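Local coordinates for protein sortase B (Listeria monocytogenes serovar 1/2a, PDB 5JCV) that cleaves the C-terminal sorting signal of surface proteins and attaches them covalently to the cell wall through a thioester intermediate, at residues His73-Asp77 and Gly78-Ala82; Tyr101-Leu105 and Thr106-Val110. All blocks are in the same frame, centred on the assembly; numbering follows the deposited sequence. Where two conformers were deposited one is given.

Contact 1. Residues His73-Asp77 and Gly78-Ala82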
loop_
_atom_site.group_PDB
_atom_site.type_symbol
_atom_site.label_atom_id
_atom_site.label_comp_id
_atom_site.label_asym_id
_atom_site.label_seq_id
_atom_site.Cartn_x
_atom_site.Cartn_y
_atom_site.Cartn_z
ATOM N N HIS A 73 -13.967 -17.459 -1.800
ATOM C CA HIS A 73 -15.009 -18.479 -1.966
ATOM C C HIS A 73 -14.811 -19.261 -3.229
ATOM O O HIS A 73 -14.335 -18.754 -4.248
ATOM C CB HIS A 73 -16.395 -17.857 -2.036
ATOM C CG HIS A 73 -16.958 -17.480 -0.707
ATOM N ND1 HIS A 73 -17.348 -18.418 0.221
ATOM C CD2 HIS A 73 -17.222 -16.270 -0.153
ATOM C CE1 HIS A 73 -17.814 -17.802 1.295
ATOM N NE2 HIS A 73 -17.737 -16.500 1.096
ATOM N N ASN A 74 -15.170 -20.524 -3.144
ATOM C CA ASN A 74 -15.371 -21.340 -4.307
ATOM C C ASN A 74 -16.760 -21.145 -4.879
ATOM O O ASN A 74 -17.626 -21.984 -4.686
ATOM C CB ASN A 74 -15.150 -22.813 -3.966
ATOM C CG ASN A 74 -15.360 -23.704 -5.186
ATOM O OD1 ASN A 74 -15.460 -23.223 -6.326
ATOM N ND2 ASN A 74 -15.470 -24.998 -4.952
HETATM N N MSE A 75 -16.973 -20.056 -5.611
HETATM C CA MSE A 75 -18.340 -19.656 -5.959
HETATM C C MSE A 75 -18.860 -20.548 -7.051
HETATM O O MSE A 75 -18.134 -20.893 -7.989
HETATM C CB MSE A 75 -18.377 -18.236 -6.479
HETATM C CG MSE A 75 -18.043 -17.188 -5.440
HETATM SE SE MSE A 75 -19.443 -17.219 -4.079
HETATM C CE MSE A 75 -20.873 -16.454 -5.145
ATOM N N LYS A 76 -20.121 -20.924 -6.964
ATOM C CA LYS A 76 -20.692 -21.786 -7.976
ATOM C C LYS A 76 -20.905 -21.053 -9.309
ATOM O O LYS A 76 -21.047 -21.712 -10.317
ATOM C CB LYS A 76 -22.006 -22.414 -7.523
ATOM C CG LYS A 76 -23.077 -21.374 -7.203
ATOM C CD LYS A 76 -24.425 -21.984 -6.832
ATOM C CE LYS A 76 -25.451 -20.883 -6.540
ATOM N NZ LYS A 76 -26.839 -21.419 -6.412
ATOM N N ASP A 77 -20.965 -19.715 -9.319
ATOM C CA ASP A 77 -21.029 -19.000 -10.552
ATOM C C ASP A 77 -19.632 -18.857 -11.227
ATOM O O ASP A 77 -19.489 -18.154 -12.207
ATOM C CB ASP A 77 -21.759 -17.660 -10.385
ATOM C CG ASP A 77 -20.975 -16.632 -9.580
ATOM O OD1 ASP A 77 -19.849 -16.929 -9.092
ATOM O OD2 ASP A 77 -21.527 -15.502 -9.439
ATOM N N GLY A 78 -18.608 -19.505 -10.697
ATOM C CA GLY A 78 -17.274 -19.465 -11.307
ATOM C C GLY A 78 -16.400 -18.276 -10.914
ATOM O O GLY A 78 -15.241 -18.171 -11.356
ATOM N N SER A 79 -16.915 -17.401 -10.054
ATOM C CA SER A 79 -16.131 -16.240 -9.593
ATOM C C SER A 79 -15.266 -16.555 -8.399
ATOM O O SER A 79 -15.282 -17.679 -7.862
ATOM C CB SER A 79 -17.072 -15.065 -9.264
ATOM O OG SER A 79 -18.035 -15.425 -8.301
HETATM N N MSE A 80 -14.534 -15.532 -7.957
HETATM C CA MSE A 80 -13.698 -15.601 -6.755
HETATM C C MSE A 80 -12.673 -16.672 -7.011
HETATM O O MSE A 80 -11.999 -16.617 -8.045
HETATM C CB MSE A 80 -14.531 -15.697 -5.464
HETATM C CG MSE A 80 -15.643 -14.650 -5.408
HETATM SE SE MSE A 80 -15.058 -12.785 -5.845
HETATM C CE MSE A 80 -13.952 -12.472 -4.334
ATOM N N PHE A 81 -12.526 -17.640 -6.108
ATOM C CA PHE A 81 -11.520 -18.693 -6.245
ATOM C C PHE A 81 -12.039 -19.980 -6.845
ATOM O O PHE A 81 -11.349 -21.002 -6.827
ATOM C CB PHE A 81 -10.863 -18.962 -4.922
ATOM C CG PHE A 81 -9.661 -18.104 -4.633
ATOM C CD1 PHE A 81 -9.230 -17.086 -5.508
ATOM C CD2 PHE A 81 -8.964 -18.282 -3.434
ATOM C CE1 PHE A 81 -8.103 -16.325 -5.217
ATOM C CE2 PHE A 81 -7.842 -17.529 -3.150
ATOM C CZ PHE A 81 -7.434 -16.532 -4.036
ATOM N N ALA A 82 -13.204 -19.958 -7.468
ATOM C CA ALA A 82 -13.629 -21.189 -8.168
ATOM C C ALA A 82 -12.586 -21.673 -9.166
ATOM O O ALA A 82 -12.447 -22.897 -9.374
ATOM C CB ALA A 82 -14.977 -21.016 -8.857
#
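Asp77 reaches forward to Ser79 two residues on, and the backbone N-H and the hydroxyl of Ser79 both meet OD1 of Asp77. With chi1 at 70°, the Asp77 carboxylate swings forward along the chain, so that OD1 takes the backbone N of Ser79 at 3.1 Å, an Asx turn. That N-H arrives from above the carboxylate plane, 39° out of it. Ser79 OG bonds to the same Asp77 OD1, though the very short 2.5 Å between them is doubtful as a measure of strength. The same bend contains a type I turn closed by Gly78 N on Met75 O (3.1 Å), the donor lying well above the carbonyl plane. Met75, present as selenomethionine, can be traced outward. Its CB lies 3.4 Å from Ser79 OG; CG touches that hydroxyl too and meets CG of Met80 at 3.5 Å, tighter than ordinary carbon packing. Bends at chi2 and chi3 then turn SE and CE away from residues 78-82, and the side chain also packs on Ala50. Such turns shape the loop that leaves strand 67-72 of the sortase beta-barrel, the region from which the family's active-site histidine comes. Here ND1 of His73 is hydrogen-bonded to Asp167 and NE2 to the carbonyl O of Leu39, while the His73 carbonyl O receives Phe81 N at 2.8 Å, tying the start of residues 73-77 to residues 78-82. Ala82, which ends the type II' turn begun at Ser79, touches two oxygens: CB is 3.3 Å from Met75 O and 3.4 Å from Asn74 OD1. The Asn74 amide gets there with CG trans to the backbone N (chi1 180°).

Contact 2. Residues Tyr101-Leu105 and Thr106-Val110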
loop_
_atom_site.group_PDB
_atom_site.type_symbol
_atom_site.label_atom_id
_atom_site.label_comp_id
_atom_site.label_asym_id
_atom_site.label_seq_id
_atom_site.Cartn_x
_atom_site.Cartn_y
_atom_site.Cartn_z
ATOM N N TYR A 101 1.283 -11.773 -7.660
ATOM C CA TYR A 101 0.771 -11.363 -6.392
ATOM C C TYR A 101 1.376 -10.004 -6.109
ATOM O O TYR A 101 2.593 -9.879 -6.073
ATOM C CB TYR A 101 1.223 -12.373 -5.307
ATOM C CG TYR A 101 1.070 -11.860 -3.895
ATOM C CD1 TYR A 101 -0.193 -11.509 -3.395
ATOM C CD2 TYR A 101 2.190 -11.707 -3.042
ATOM C CE1 TYR A 101 -0.341 -11.022 -2.098
ATOM C CE2 TYR A 101 2.048 -11.219 -1.738
ATOM C CZ TYR A 101 0.775 -10.876 -1.270
ATOM O OH TYR A 101 0.573 -10.357 -0.015
ATOM N N GLU A 102 0.535 -8.988 -5.960
ATOM C CA GLU A 102 0.983 -7.693 -5.447
ATOM C C GLU A 102 0.700 -7.621 -3.947
ATOM O O GLU A 102 -0.348 -8.068 -3.478
ATOM C CB GLU A 102 0.284 -6.521 -6.148
ATOM C CG GLU A 102 1.010 -5.947 -7.352
ATOM C CD GLU A 102 0.547 -6.524 -8.674
ATOM O OE1 GLU A 102 -0.323 -5.870 -9.287
ATOM O OE2 GLU A 102 1.037 -7.612 -9.094
ATOM N N SER A 103 1.655 -7.083 -3.205
ATOM C CA SER A 103 1.438 -6.686 -1.818
ATOM C C SER A 103 1.178 -5.150 -1.790
ATOM O O SER A 103 0.899 -4.513 -2.832
ATOM C CB SER A 103 2.654 -7.031 -0.975
ATOM O OG SER A 103 3.776 -6.367 -1.543
ATOM N N GLY A 104 1.265 -4.552 -0.605
ATOM C CA GLY A 104 1.141 -3.105 -0.487
ATOM C C GLY A 104 2.329 -2.366 -1.087
ATOM O O GLY A 104 2.214 -1.185 -1.396
ATOM N N LEU A 105 3.457 -3.068 -1.248
ATOM C CA LEU A 105 4.730 -2.481 -1.673
ATOM C C LEU A 105 5.007 -2.716 -3.113
ATOM O O LEU A 105 5.478 -1.815 -3.812
ATOM C CB LEU A 105 5.899 -3.136 -0.934
ATOM C CG LEU A 105 5.874 -3.137 0.593
ATOM C CD1 LEU A 105 6.949 -4.078 1.107
ATOM C CD2 LEU A 105 6.058 -1.722 1.135
ATOM N N THR A 106 4.775 -3.948 -3.552
ATOM C CA THR A 106 5.354 -4.404 -4.802
ATOM C C THR A 106 4.808 -5.750 -5.300
ATOM O O THR A 106 4.134 -6.447 -4.557
ATOM C CB THR A 106 6.883 -4.556 -4.642
ATOM O OG1 THR A 106 7.458 -4.799 -5.947
ATOM C CG2 THR A 106 7.223 -5.703 -3.601
ATOM N N ASN A 107 5.167 -6.112 -6.542
ATOM C CA ASN A 107 4.705 -7.358 -7.185
ATOM C C ASN A 107 5.697 -8.548 -7.093
ATOM O O ASN A 107 6.884 -8.341 -7.016
ATOM C CB ASN A 107 4.411 -7.054 -8.627
ATOM C CG ASN A 107 5.644 -6.583 -9.355
ATOM O OD1 ASN A 107 6.428 -5.817 -8.787
ATOM N ND2 ASN A 107 5.837 -7.030 -10.606
ATOM N N TYR A 108 5.188 -9.789 -7.062
ATOM C CA TYR A 108 6.013 -11.022 -7.140
ATOM C C TYR A 108 5.419 -11.916 -8.234
ATOM O O TYR A 108 4.213 -11.894 -8.447
ATOM C CB TYR A 108 6.028 -11.809 -5.819
ATOM C CG TYR A 108 6.429 -10.975 -4.612
ATOM C CD1 TYR A 108 7.695 -11.110 -4.033
ATOM C CD2 TYR A 108 5.538 -10.036 -4.059
ATOM C CE1 TYR A 108 8.067 -10.348 -2.941
ATOM C CE2 TYR A 108 5.898 -9.266 -2.971
ATOM C CZ TYR A 108 7.170 -9.419 -2.423
ATOM O OH TYR A 108 7.529 -8.642 -1.363
ATOM N N GLU A 109 6.259 -12.701 -8.902
ATOM C CA GLU A 109 5.803 -13.763 -9.795
ATOM C C GLU A 109 6.000 -15.128 -9.138
ATOM O O GLU A 109 7.087 -15.709 -9.148
ATOM C CB GLU A 109 6.495 -13.737 -11.145
ATOM C CG GLU A 109 5.519 -13.890 -12.314
ATOM C CD GLU A 109 4.767 -12.589 -12.580
ATOM O OE1 GLU A 109 5.149 -11.545 -11.990
ATOM O OE2 GLU A 109 3.812 -12.596 -13.382
ATOM N N VAL A 110 4.909 -15.648 -8.607
ATOM C CA VAL A 110 4.955 -16.792 -7.731
ATOM C C VAL A 110 5.041 -18.051 -8.561
ATOM O O VAL A 110 4.275 -18.221 -9.506
ATOM C CB VAL A 110 3.684 -16.849 -6.871
ATOM C CG1 VAL A 110 3.782 -18.017 -5.906
ATOM C CG2 VAL A 110 3.484 -15.542 -6.092
#
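Tyr101 and Tyr108 form an antiparallel hydrogen-bonded pair in which each backbone satisfies the other: Tyr101 N reaches Tyr108 O at 3.0 Å, and Tyr108 N reaches Tyr101 O at 2.8 Å. Their side chains run alongside each other in the same direction, touching through CD2 of Tyr101 and CD2 of Tyr108 at 3.9 Å. The Tyr108 ring turns its edge to the carbonyl O of Tyr101 and, farther out, to Ser103 OG. Nearer the bend, Thr106 O accepts the almost straight N-H of Ser103 (2.9 Å, 170°). A chi1 of 58° sets Ser103 OG between its own backbone N and carbonyl carbon, 3.0 Å from Thr106 O, but its one proton also has Glu62 OE2 within reach, and which acceptor takes it is not settled; the hydroxyl accepts a weak bond from Leu105 N as well. That Glu62 oxygen also bonds Tyr108 OH, tying the turn and strand 107-118 to the loop that holds Glu62. Deeper in, Val110 CG2 packs on Tyr101 CB at 4.0 Å, and both side chains rest on Ile161. Paired strands 98-102 and 107-118 joined by this short connection make a beta hairpin, and a backbone hydrogen bond between Glu102 and Trp17 of strand 14-19 helps close the sortase beta-barrel.

In the fold
Contact 1 and contact 2 illustrate how two tight reversals can serve different regions of one barrel. Their centres lie 23 Å apart and their nearest atoms about 9 Å, so they do not touch. Strand 160-165 links them indirectly: Thr165 packs against side chains of residues 73-77 and 78-82, whereas Ile161 packs against the hairpin of residues 101-110. Contact 1, held to Asp167 just beyond that strand, belongs to the region where sortases keep their active site, and no other chain of the assembly touches it. Contact 2 is a remote structural element, and its bend meets the second subunit, with Leu105 packing on Leu105 of that neighbouring chain.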